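Local coordinates for beta-N-acetylglucosaminidase-like protein Glycoside hydrolase family 20 (Flavobacterium johnsoniae, PDB 6YHH) that probably hydrolyses terminal N-acetylglucosamine residues from chitin oligosaccharides, as a family 20 beta-N-acetylhexosaminidase of the bacterium's chitin-degrading machinery, at residues N508-I516 against P552-C560; V531-K542 against K655-V664. All blocks are in the same frame, centred on the assembly; numbering follows the deposited sequence.

Contact 1. Residues N508-I516 against P552-C560; sequences NKAVILRNI and PFTLFADAC
I512 reaches from helix 507-517 into the turn formed by 552-560 and meets it with two different branches. CG2 touches both carbonyl oxygens, of T554 and L555, each at 3.5 Å, and also CB of A559; CD1 extends to the backbone of D558. The small A559 methyl suits this place, since CD2 of L513 packs on it as well, at 3.7 Å, and the backbones come close here. One turn on, I516 lays CD1 against the backbone N of F556 at 3.4 Å, near the plane of that ring and at its edge.

N515 supplies the direct polar link: its chi1 of 179° swings the amide off the helix toward the 552-560 loop, where ND2 donates to the T554 O at 3.0 Å, the acceptor nearly in the amide plane. The same amide turns to the second subunit, ND2 to G54 and OD1 to R497, while T554 OG1 also bonds G54 there. A leucine here would probably leave the T554 carbonyl without this donor, and G54 and R497 of the second subunit without its amide.

At the other end, the extended K509 chain runs past the A559 O, and water 1 joins that oxygen to NZ, which also bonds T529. D558 OD2 accepts from the L555 N at 3.0 Å and OD1 pairs with R540, fixing both oxygens. Branched aliphatic groups thus fill the middle, while amide and water bonds satisfy the T554 and A559 carbonyls.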
loop_
_atom_site.group_PDB
_atom_site.type_symbol
_atom_site.label_atom_id
_atom_site.label_comp_id
_atom_site.label_asym_id
_atom_site.label_seq_id
_atom_site.Cartn_x
_atom_site.Cartn_y
_atom_site.Cartn_z
ATOM N N ASN A 508 -5.698 -5.226 -4.111
ATOM C CA ASN A 508 -4.543 -5.833 -4.721
ATOM C C ASN A 508 -4.964 -6.978 -5.664
ATOM O O ASN A 508 -4.206 -7.355 -6.544
ATOM C CB ASN A 508 -3.504 -6.295 -3.667
ATOM C CG ASN A 508 -2.541 -5.203 -3.246
ATOM O OD1 ASN A 508 -1.510 -5.466 -2.474
ATOM N ND2 ASN A 508 -2.811 -4.003 -3.680
ATOM N N LYS A 509 -6.179 -7.539 -5.530
ATOM C CA LYS A 509 -6.641 -8.546 -6.427
ATOM C C LYS A 509 -6.737 -7.990 -7.833
ATOM O O LYS A 509 -6.371 -8.637 -8.792
ATOM C CB LYS A 509 -8.052 -9.000 -5.972
ATOM C CG LYS A 509 -8.728 -10.006 -6.862
ATOM C CD LYS A 509 -10.111 -10.288 -6.318
ATOM C CE LYS A 509 -10.782 -11.331 -7.145
ATOM N NZ LYS A 509 -12.033 -11.814 -6.477
ATOM N N ALA A 510 -7.163 -6.725 -7.957
ATOM C CA ALA A 510 -7.295 -6.138 -9.327
ATOM C C ALA A 510 -5.942 -5.897 -9.980
ATOM O O ALA A 510 -5.826 -5.974 -11.185
ATOM C CB ALA A 510 -8.083 -4.812 -9.310
ATOM N N VAL A 511 -4.908 -5.574 -9.217
ATOM C CA VAL A 511 -3.607 -5.463 -9.692
ATOM C C VAL A 511 -3.134 -6.782 -10.321
ATOM O O VAL A 511 -2.554 -6.815 -11.434
ATOM C CB VAL A 511 -2.613 -5.109 -8.579
ATOM C CG1 VAL A 511 -1.197 -5.114 -9.108
ATOM C CG2 VAL A 511 -2.993 -3.754 -7.970
ATOM N N ILE A 512 -3.360 -7.870 -9.589
ATOM C CA ILE A 512 -3.003 -9.211 -10.080
ATOM C C ILE A 512 -3.789 -9.538 -11.347
ATOM O O ILE A 512 -3.219 -10.024 -12.317
ATOM C CB ILE A 512 -3.203 -10.276 -9.012
ATOM C CG1 ILE A 512 -2.130 -10.045 -7.908
ATOM C CG2 ILE A 512 -3.016 -11.666 -9.566
ATOM C CD1 ILE A 512 -2.497 -10.730 -6.605
ATOM N N LEU A 513 -5.064 -9.187 -11.377
ATOM C CA LEU A 513 -5.904 -9.521 -12.541
ATOM C C LEU A 513 -5.427 -8.715 -13.770
ATOM O O LEU A 513 -5.380 -9.227 -14.861
ATOM C CB LEU A 513 -7.360 -9.307 -12.271
ATOM C CG LEU A 513 -7.847 -10.300 -11.268
ATOM C CD1 LEU A 513 -9.312 -9.950 -11.036
ATOM C CD2 LEU A 513 -7.726 -11.771 -11.578
ATOM N N ARG A 514 -5.032 -7.455 -13.555
ATOM C CA ARG A 514 -4.445 -6.658 -14.686
ATOM C C ARG A 514 -3.160 -7.270 -15.188
ATOM O O ARG A 514 -2.951 -7.380 -16.428
ATOM C CB ARG A 514 -4.276 -5.195 -14.312
ATOM C CG ARG A 514 -5.596 -4.408 -14.391
ATOM C CD ARG A 514 -5.329 -2.916 -14.109
ATOM N NE ARG A 514 -5.046 -2.601 -12.695
ATOM C CZ ARG A 514 -5.941 -2.414 -11.728
ATOM N NH1 ARG A 514 -7.227 -2.586 -11.946
ATOM N NH2 ARG A 514 -5.532 -2.147 -10.502
ATOM N N ASN A 515 -2.323 -7.756 -14.289
ATOM C CA ASN A 515 -1.105 -8.445 -14.705
ATOM C C ASN A 515 -1.472 -9.683 -15.567
ATOM O O ASN A 515 -0.897 -9.907 -16.626
ATOM C CB ASN A 515 -0.311 -8.866 -13.466
ATOM C CG ASN A 515 0.940 -9.605 -13.871
ATOM O OD1 ASN A 515 1.764 -9.056 -14.604
ATOM N ND2 ASN A 515 1.088 -10.861 -13.388
ATOM N N ILE A 516 -2.388 -10.486 -15.077
ATOM C CA ILE A 516 -2.776 -11.684 -15.763
ATOM C C ILE A 516 -3.381 -11.385 -17.175
ATOM O O ILE A 516 -3.041 -12.092 -18.141
ATOM C CB ILE A 516 -3.778 -12.491 -14.922
ATOM C CG1 ILE A 516 -3.058 -13.038 -13.725
ATOM C CG2 ILE A 516 -4.491 -13.569 -15.693
ATOM C CD1 ILE A 516 -4.104 -13.587 -12.720
ATOM N N PRO A 552 7.132 -15.980 -8.179
ATOM C CA PRO A 552 6.149 -14.973 -8.454
ATOM C C PRO A 552 4.777 -15.341 -7.948
ATOM O O PRO A 552 4.241 -16.351 -8.345
ATOM C CB PRO A 552 6.181 -14.841 -9.958
ATOM C CG PRO A 552 6.532 -16.190 -10.420
ATOM C CD PRO A 552 7.466 -16.738 -9.400
ATOM N N PHE A 553 4.216 -14.491 -7.101
ATOM C CA PHE A 553 2.846 -14.691 -6.518
ATOM C C PHE A 553 1.940 -13.640 -7.102
ATOM O O PHE A 553 1.189 -12.928 -6.414
ATOM C CB PHE A 553 2.888 -14.663 -4.976
ATOM C CG PHE A 553 3.584 -15.839 -4.382
ATOM C CD1 PHE A 553 2.907 -16.974 -4.098
ATOM C CD2 PHE A 553 4.942 -15.822 -4.162
ATOM C CE1 PHE A 553 3.562 -18.117 -3.641
ATOM C CE2 PHE A 553 5.587 -16.921 -3.599
ATOM C CZ PHE A 553 4.906 -18.069 -3.343
ATOM N N THR A 554 1.977 -13.572 -8.439
ATOM C CA THR A 554 1.217 -12.603 -9.241
ATOM C C THR A 554 0.270 -13.263 -10.247
ATOM O O THR A 554 -0.089 -12.663 -11.281
ATOM C CB THR A 554 2.240 -11.736 -9.994
ATOM O OG1 THR A 554 3.063 -12.616 -10.735
ATOM C CG2 THR A 554 3.096 -10.873 -9.052
ATOM N N LEU A 555 -0.148 -14.483 -9.942
ATOM C CA LEU A 555 -0.826 -15.327 -10.910
ATOM C C LEU A 555 -2.219 -15.619 -10.425
ATOM O O LEU A 555 -2.650 -15.148 -9.369
ATOM C CB LEU A 555 -0.009 -16.581 -11.141
ATOM C CG LEU A 555 1.432 -16.418 -11.693
ATOM C CD1 LEU A 555 2.055 -17.787 -12.008
ATOM C CD2 LEU A 555 1.445 -15.511 -12.913
ATOM N N PHE A 556 -2.961 -16.440 -11.203
ATOM C CA PHE A 556 -4.378 -16.578 -10.866
ATOM C C PHE A 556 -4.682 -17.069 -9.470
ATOM O O PHE A 556 -5.603 -16.557 -8.819
ATOM C CB PHE A 556 -5.055 -17.483 -11.865
ATOM C CG PHE A 556 -6.582 -17.456 -11.816
ATOM C CD1 PHE A 556 -7.293 -16.341 -12.195
ATOM C CD2 PHE A 556 -7.247 -18.567 -11.371
ATOM C CE1 PHE A 556 -8.681 -16.368 -12.137
ATOM C CE2 PHE A 556 -8.621 -18.603 -11.279
ATOM C CZ PHE A 556 -9.331 -17.500 -11.683
ATOM N N ALA A 557 -3.940 -18.025 -8.955
ATOM C CA ALA A 557 -4.190 -18.519 -7.595
ATOM C C ALA A 557 -4.068 -17.423 -6.527
ATOM O O ALA A 557 -4.781 -17.445 -5.531
ATOM C CB ALA A 557 -3.265 -19.660 -7.247
ATOM N N ASP A 558 -3.184 -16.450 -6.806
ATOM C CA ASP A 558 -2.943 -15.334 -5.898
ATOM C C ASP A 558 -4.066 -14.333 -5.868
ATOM O O ASP A 558 -4.196 -13.633 -4.896
ATOM C CB ASP A 558 -1.610 -14.693 -6.265
ATOM C CG ASP A 558 -0.554 -15.729 -6.315
ATOM O OD1 ASP A 558 -0.327 -16.357 -5.228
ATOM O OD2 ASP A 558 0.039 -15.971 -7.370
ATOM N N ALA A 559 -4.925 -14.303 -6.905
ATOM C CA ALA A 559 -6.140 -13.499 -6.939
ATOM C C ALA A 559 -7.358 -14.170 -6.408
ATOM O O ALA A 559 -8.357 -13.514 -6.110
ATOM C CB ALA A 559 -6.401 -13.101 -8.417
ATOM N N CYS A 560 -7.264 -15.484 -6.158
ATOM C CA CYS A 560 -8.393 -16.225 -5.624
ATOM C C CYS A 560 -8.340 -16.426 -4.095
ATOM O O CYS A 560 -7.235 -16.379 -3.460
ATOM C CB CYS A 560 -8.512 -17.612 -6.285
ATOM S SG CYS A 560 -8.838 -17.538 -8.048
HETATM O O HOH W 1 -10.452 -12.998 -4.107
#

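Contact 2. Residues V531-K542 against K655-V664; sequences VCEPLKGYTRNK and KDHADVELSV
V531 and L662 run alongside each other in the same direction, with CG2 of V531 3.8 Å from CD2 of L662; CG1 of V531 meets CG1 of V664 at the same spacing. The SG of C532 adds to this apolar centre by touching CD2 of L662, and its CB approaches CG2 of V660. Helix 617-634 covers the branched V531, V660 and L662, while the small C532 fits against F556 and C560 of the 552-560 segment.

The backbones form a two-stranded antiparallel ribbon. E533 and E661 are its hydrogen-bonded pair, each N donating to the other's O at 2.9 Å, and the S663 N bonds the V531 O beyond them. P534 has no N-H to offer, but the next residue, L535, donates to the D659 O. The L535 side chain lies across D659, its CD2 against the V660 carbonyl and its CD1 near the K655 O.

Outward, K536 bends at its last torsion (chi4 62°), which brings NZ between two carboxylates: 2.8 Å from E661 OE2, met from above the plane, and 2.8 Å from E533 OE1, on its anti lone pair. E661 OE1 takes K655 NZ and a bond from water 2, which also accepts from the K536 N. The other oxygen of E533, OE2, receives S663 OG at 2.8 Å and the A564 N, while S663 OG also bonds S567. Two lysines among two glutamates probably offset the repulsion between E533 OE1 and E661 OE2, 4.4 Å apart, so the charges tie the short ribbon together along the side opposite C532 and L662.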
loop_
_atom_site.group_PDB
_atom_site.type_symbol
_atom_site.label_atom_id
_atom_site.label_comp_id
_atom_site.label_asym_id
_atom_site.label_seq_id
_atom_site.Cartn_x
_atom_site.Cartn_y
_atom_site.Cartn_z
ATOM N N VAL A 531 -15.667 -18.225 -8.805
ATOM C CA VAL A 531 -15.933 -19.632 -8.686
ATOM C C VAL A 531 -14.724 -20.472 -8.397
ATOM O O VAL A 531 -14.849 -21.669 -8.347
ATOM C CB VAL A 531 -16.701 -20.202 -9.881
ATOM C CG1 VAL A 531 -18.093 -19.609 -9.878
ATOM C CG2 VAL A 531 -15.978 -20.034 -11.241
ATOM N N CYS A 532 -13.576 -19.843 -8.148
ATOM C CA CYS A 532 -12.318 -20.596 -7.979
ATOM C C CYS A 532 -11.649 -20.258 -6.603
ATOM O O CYS A 532 -11.818 -19.163 -6.090
ATOM C CB CYS A 532 -11.322 -20.272 -9.056
ATOM S SG CYS A 532 -11.752 -20.807 -10.716
ATOM N N GLU A 533 -11.044 -21.272 -6.033
ATOM C CA GLU A 533 -10.389 -21.184 -4.721
ATOM C C GLU A 533 -9.020 -21.779 -4.784
ATOM O O GLU A 533 -8.796 -22.765 -5.406
ATOM C CB GLU A 533 -11.262 -21.798 -3.643
ATOM C CG GLU A 533 -12.660 -21.155 -3.611
ATOM C CD GLU A 533 -13.591 -21.761 -2.564
ATOM O OE1 GLU A 533 -13.222 -22.636 -1.765
ATOM O OE2 GLU A 533 -14.801 -21.412 -2.586
ATOM N N PRO A 534 -8.067 -21.156 -4.121
ATOM C CA PRO A 534 -6.746 -21.760 -4.174
ATOM C C PRO A 534 -6.680 -23.128 -3.484
ATOM O O PRO A 534 -7.380 -23.400 -2.500
ATOM C CB PRO A 534 -5.849 -20.760 -3.448
ATOM C CG PRO A 534 -6.726 -19.703 -2.925
ATOM C CD PRO A 534 -8.162 -19.957 -3.295
ATOM N N LEU A 535 -5.852 -24.023 -3.999
ATOM C CA LEU A 535 -5.793 -25.364 -3.419
ATOM C C LEU A 535 -5.481 -25.300 -1.924
ATOM O O LEU A 535 -4.680 -24.495 -1.453
ATOM C CB LEU A 535 -4.784 -26.223 -4.174
ATOM C CG LEU A 535 -4.916 -26.466 -5.649
ATOM C CD1 LEU A 535 -3.951 -27.501 -6.179
ATOM C CD2 LEU A 535 -6.310 -26.980 -5.895
ATOM N N LYS A 536 -6.151 -26.169 -1.160
ATOM C CA LYS A 536 -6.166 -26.080 0.293
ATOM C C LYS A 536 -5.196 -27.015 0.981
ATOM O O LYS A 536 -4.871 -28.079 0.448
ATOM C CB LYS A 536 -7.587 -26.355 0.816
ATOM C CG LYS A 536 -8.606 -25.347 0.317
ATOM C CD LYS A 536 -10.063 -25.804 0.522
ATOM C CE LYS A 536 -11.094 -24.692 0.289
ATOM N NZ LYS A 536 -11.029 -24.218 -1.127
ATOM N N GLY A 537 -4.792 -26.678 2.194
ATOM C CA GLY A 537 -3.980 -27.610 2.963
ATOM C C GLY A 537 -2.516 -27.441 2.532
ATOM O O GLY A 537 -1.993 -26.302 2.485
ATOM N N TYR A 538 -1.916 -28.579 2.158
ATOM C CA TYR A 538 -0.515 -28.570 1.727
ATOM C C TYR A 538 -0.405 -29.059 0.281
ATOM O O TYR A 538 0.573 -29.694 -0.096
ATOM C CB TYR A 538 0.343 -29.376 2.782
ATOM C CG TYR A 538 0.387 -28.720 4.198
ATOM C CD1 TYR A 538 1.196 -27.639 4.464
ATOM C CD2 TYR A 538 -0.445 -29.151 5.226
ATOM C CE1 TYR A 538 1.228 -27.032 5.739
ATOM C CE2 TYR A 538 -0.437 -28.569 6.482
ATOM C CZ TYR A 538 0.372 -27.456 6.740
ATOM O OH TYR A 538 0.391 -26.817 8.047
ATOM N N THR A 539 -1.418 -28.719 -0.578
ATOM C CA THR A 539 -1.472 -29.134 -1.926
ATOM C C THR A 539 -1.150 -28.097 -2.973
ATOM O O THR A 539 -1.001 -28.411 -4.177
ATOM C CB THR A 539 -2.851 -29.765 -2.229
ATOM O OG1 THR A 539 -3.908 -28.783 -2.112
ATOM C CG2 THR A 539 -3.125 -30.885 -1.260
ATOM N N ARG A 540 -1.076 -26.829 -2.617
ATOM C CA ARG A 540 -0.657 -25.830 -3.581
ATOM C C ARG A 540 0.836 -25.938 -3.915
ATOM O O ARG A 540 1.203 -25.895 -5.093
ATOM C CB ARG A 540 -0.990 -24.388 -3.130
ATOM C CG ARG A 540 -0.433 -23.298 -4.074
ATOM C CD ARG A 540 -1.102 -21.923 -3.951
ATOM N NE ARG A 540 -0.436 -21.043 -4.906
ATOM C CZ ARG A 540 -0.423 -19.719 -4.906
ATOM N NH1 ARG A 540 -1.157 -19.035 -4.061
ATOM N NH2 ARG A 540 0.211 -19.042 -5.824
ATOM N N ASN A 541 1.658 -26.012 -2.893
ATOM C CA ASN A 541 3.139 -26.078 -3.057
ATOM C C ASN A 541 3.533 -27.492 -2.696
ATOM O O ASN A 541 3.976 -27.745 -1.558
ATOM C CB ASN A 541 3.733 -25.088 -2.121
ATOM C CG ASN A 541 5.240 -24.975 -2.269
ATOM O OD1 ASN A 541 5.808 -25.529 -3.189
ATOM N ND2 ASN A 541 5.894 -24.335 -1.312
ATOM N N LYS A 542 3.346 -28.416 -3.615
ATOM C CA LYS A 542 3.493 -29.820 -3.267
ATOM C C LYS A 542 4.923 -30.119 -2.880
ATOM O O LYS A 542 5.854 -29.818 -3.613
ATOM C CB LYS A 542 3.054 -30.702 -4.414
ATOM C CG LYS A 542 1.607 -30.461 -4.765
ATOM C CD LYS A 542 1.146 -31.230 -5.992
ATOM C CE LYS A 542 -0.354 -31.101 -6.168
ATOM N NZ LYS A 542 -0.774 -29.748 -6.549
ATOM N N LYS A 655 -7.812 -30.611 -10.053
ATOM C CA LYS A 655 -6.915 -29.737 -9.235
ATOM C C LYS A 655 -5.682 -29.397 -10.043
ATOM O O LYS A 655 -4.703 -28.902 -9.464
ATOM C CB LYS A 655 -6.525 -30.481 -7.956
ATOM C CG LYS A 655 -7.702 -31.138 -7.199
ATOM C CD LYS A 655 -8.705 -30.207 -6.686
ATOM C CE LYS A 655 -9.711 -30.944 -5.785
ATOM N NZ LYS A 655 -10.734 -30.012 -5.317
ATOM N N ASP A 656 -5.621 -29.767 -11.314
ATOM C CA ASP A 656 -4.410 -29.653 -12.096
ATOM C C ASP A 656 -4.118 -28.295 -12.735
ATOM O O ASP A 656 -3.040 -28.116 -13.359
ATOM C CB ASP A 656 -4.448 -30.664 -13.248
ATOM C CG ASP A 656 -4.410 -32.099 -12.786
ATOM O OD1 ASP A 656 -4.067 -32.386 -11.664
ATOM O OD2 ASP A 656 -4.721 -32.892 -13.676
ATOM N N HIS A 657 -5.025 -27.325 -12.656
ATOM C CA HIS A 657 -4.881 -26.080 -13.396
ATOM C C HIS A 657 -4.744 -24.906 -12.430
ATOM O O HIS A 657 -5.620 -24.622 -11.623
ATOM C CB HIS A 657 -6.077 -25.821 -14.300
ATOM C CG HIS A 657 -6.343 -26.949 -15.197
ATOM N ND1 HIS A 657 -5.414 -27.388 -16.099
ATOM C CD2 HIS A 657 -7.381 -27.806 -15.255
ATOM C CE1 HIS A 657 -5.879 -28.473 -16.713
ATOM N NE2 HIS A 657 -7.085 -28.721 -16.249
ATOM N N ALA A 658 -3.600 -24.224 -12.552
ATOM C CA ALA A 658 -3.392 -22.892 -11.921
ATOM C C ALA A 658 -3.378 -22.932 -10.403
ATOM O O ALA A 658 -3.464 -21.881 -9.775
ATOM C CB ALA A 658 -4.318 -21.852 -12.465
ATOM N N ASP A 659 -3.262 -24.124 -9.781
ATOM C CA ASP A 659 -3.317 -24.249 -8.336
ATOM C C ASP A 659 -4.576 -23.652 -7.753
ATOM O O ASP A 659 -4.589 -23.153 -6.662
ATOM C CB ASP A 659 -2.015 -23.668 -7.694
ATOM C CG ASP A 659 -0.817 -24.622 -7.817
ATOM O OD1 ASP A 659 -1.034 -25.861 -8.057
ATOM O OD2 ASP A 659 0.371 -24.176 -7.758
ATOM N N VAL A 660 -5.681 -23.824 -8.477
ATOM C CA VAL A 660 -6.975 -23.520 -7.920
ATOM C C VAL A 660 -7.925 -24.694 -8.218
ATOM O O VAL A 660 -7.586 -25.585 -9.014
ATOM C CB VAL A 660 -7.616 -22.250 -8.517
ATOM C CG1 VAL A 660 -6.759 -21.035 -8.255
ATOM C CG2 VAL A 660 -7.846 -22.373 -10.019
ATOM N N GLU A 661 -9.105 -24.606 -7.616
ATOM C CA GLU A 661 -10.187 -25.516 -7.822
ATOM C C GLU A 661 -11.475 -24.766 -8.043
ATOM O O GLU A 661 -11.689 -23.656 -7.587
ATOM C CB GLU A 661 -10.309 -26.437 -6.626
ATOM C CG GLU A 661 -10.727 -25.793 -5.315
ATOM C CD GLU A 661 -10.555 -26.648 -4.095
ATOM O OE1 GLU A 661 -9.792 -27.627 -4.163
ATOM O OE2 GLU A 661 -11.140 -26.321 -3.023
ATOM N N LEU A 662 -12.365 -25.408 -8.799
ATOM C CA LEU A 662 -13.729 -24.919 -8.964
ATOM C C LEU A 662 -14.625 -25.311 -7.790
ATOM O O LEU A 662 -14.831 -26.491 -7.530
ATOM C CB LEU A 662 -14.372 -25.472 -10.273
ATOM C CG LEU A 662 -13.883 -24.904 -11.595
ATOM C CD1 LEU A 662 -14.328 -25.810 -12.765
ATOM C CD2 LEU A 662 -14.325 -23.470 -11.772
ATOM N N SER A 663 -15.083 -24.336 -7.027
ATOM C CA SER A 663 -15.796 -24.638 -5.798
ATOM C C SER A 663 -17.298 -24.691 -5.998
ATOM O O SER A 663 -18.058 -24.689 -5.068
ATOM C CB SER A 663 -15.386 -23.647 -4.701
ATOM O OG SER A 663 -15.632 -22.304 -5.099
ATOM N N VAL A 664 -17.682 -24.798 -7.254
ATOM C CA VAL A 664 -19.053 -25.172 -7.673
ATOM C C VAL A 664 -19.175 -26.641 -8.010
ATOM O O VAL A 664 -20.284 -27.133 -8.275
ATOM C CB VAL A 664 -19.489 -24.310 -8.889
ATOM C CG1 VAL A 664 -19.614 -22.836 -8.544
ATOM C CG2 VAL A 664 -18.580 -24.481 -10.085
HETATM O O HOH W 2 -7.970 -28.121 -2.199
HETATM O O HOH W 3 -2.700 -30.229 -8.086
#

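The centres of contacts 1 and 2 lie about 15 Å apart, on the same side of the chain's centre, in the part of the chain that comes after the last barrel strand, 443-450. Their segments alternate along the chain: 508-516, 531-542, 552-560, then 655-664 after a largely helical run. The two touch directly. D558 OD1 and R540 NH2 form a 2.8 Å salt bridge, and A557 CA packs on V660 CG1 at 3.7 Å, so helix 556-559 sits against the ribbon of strands 532-534 and 660-662. Contact 1 meets the second subunit, whereas contact 2 touches no other chain of the assembly; together they connect the dimer-facing helix to the C-terminal helical region.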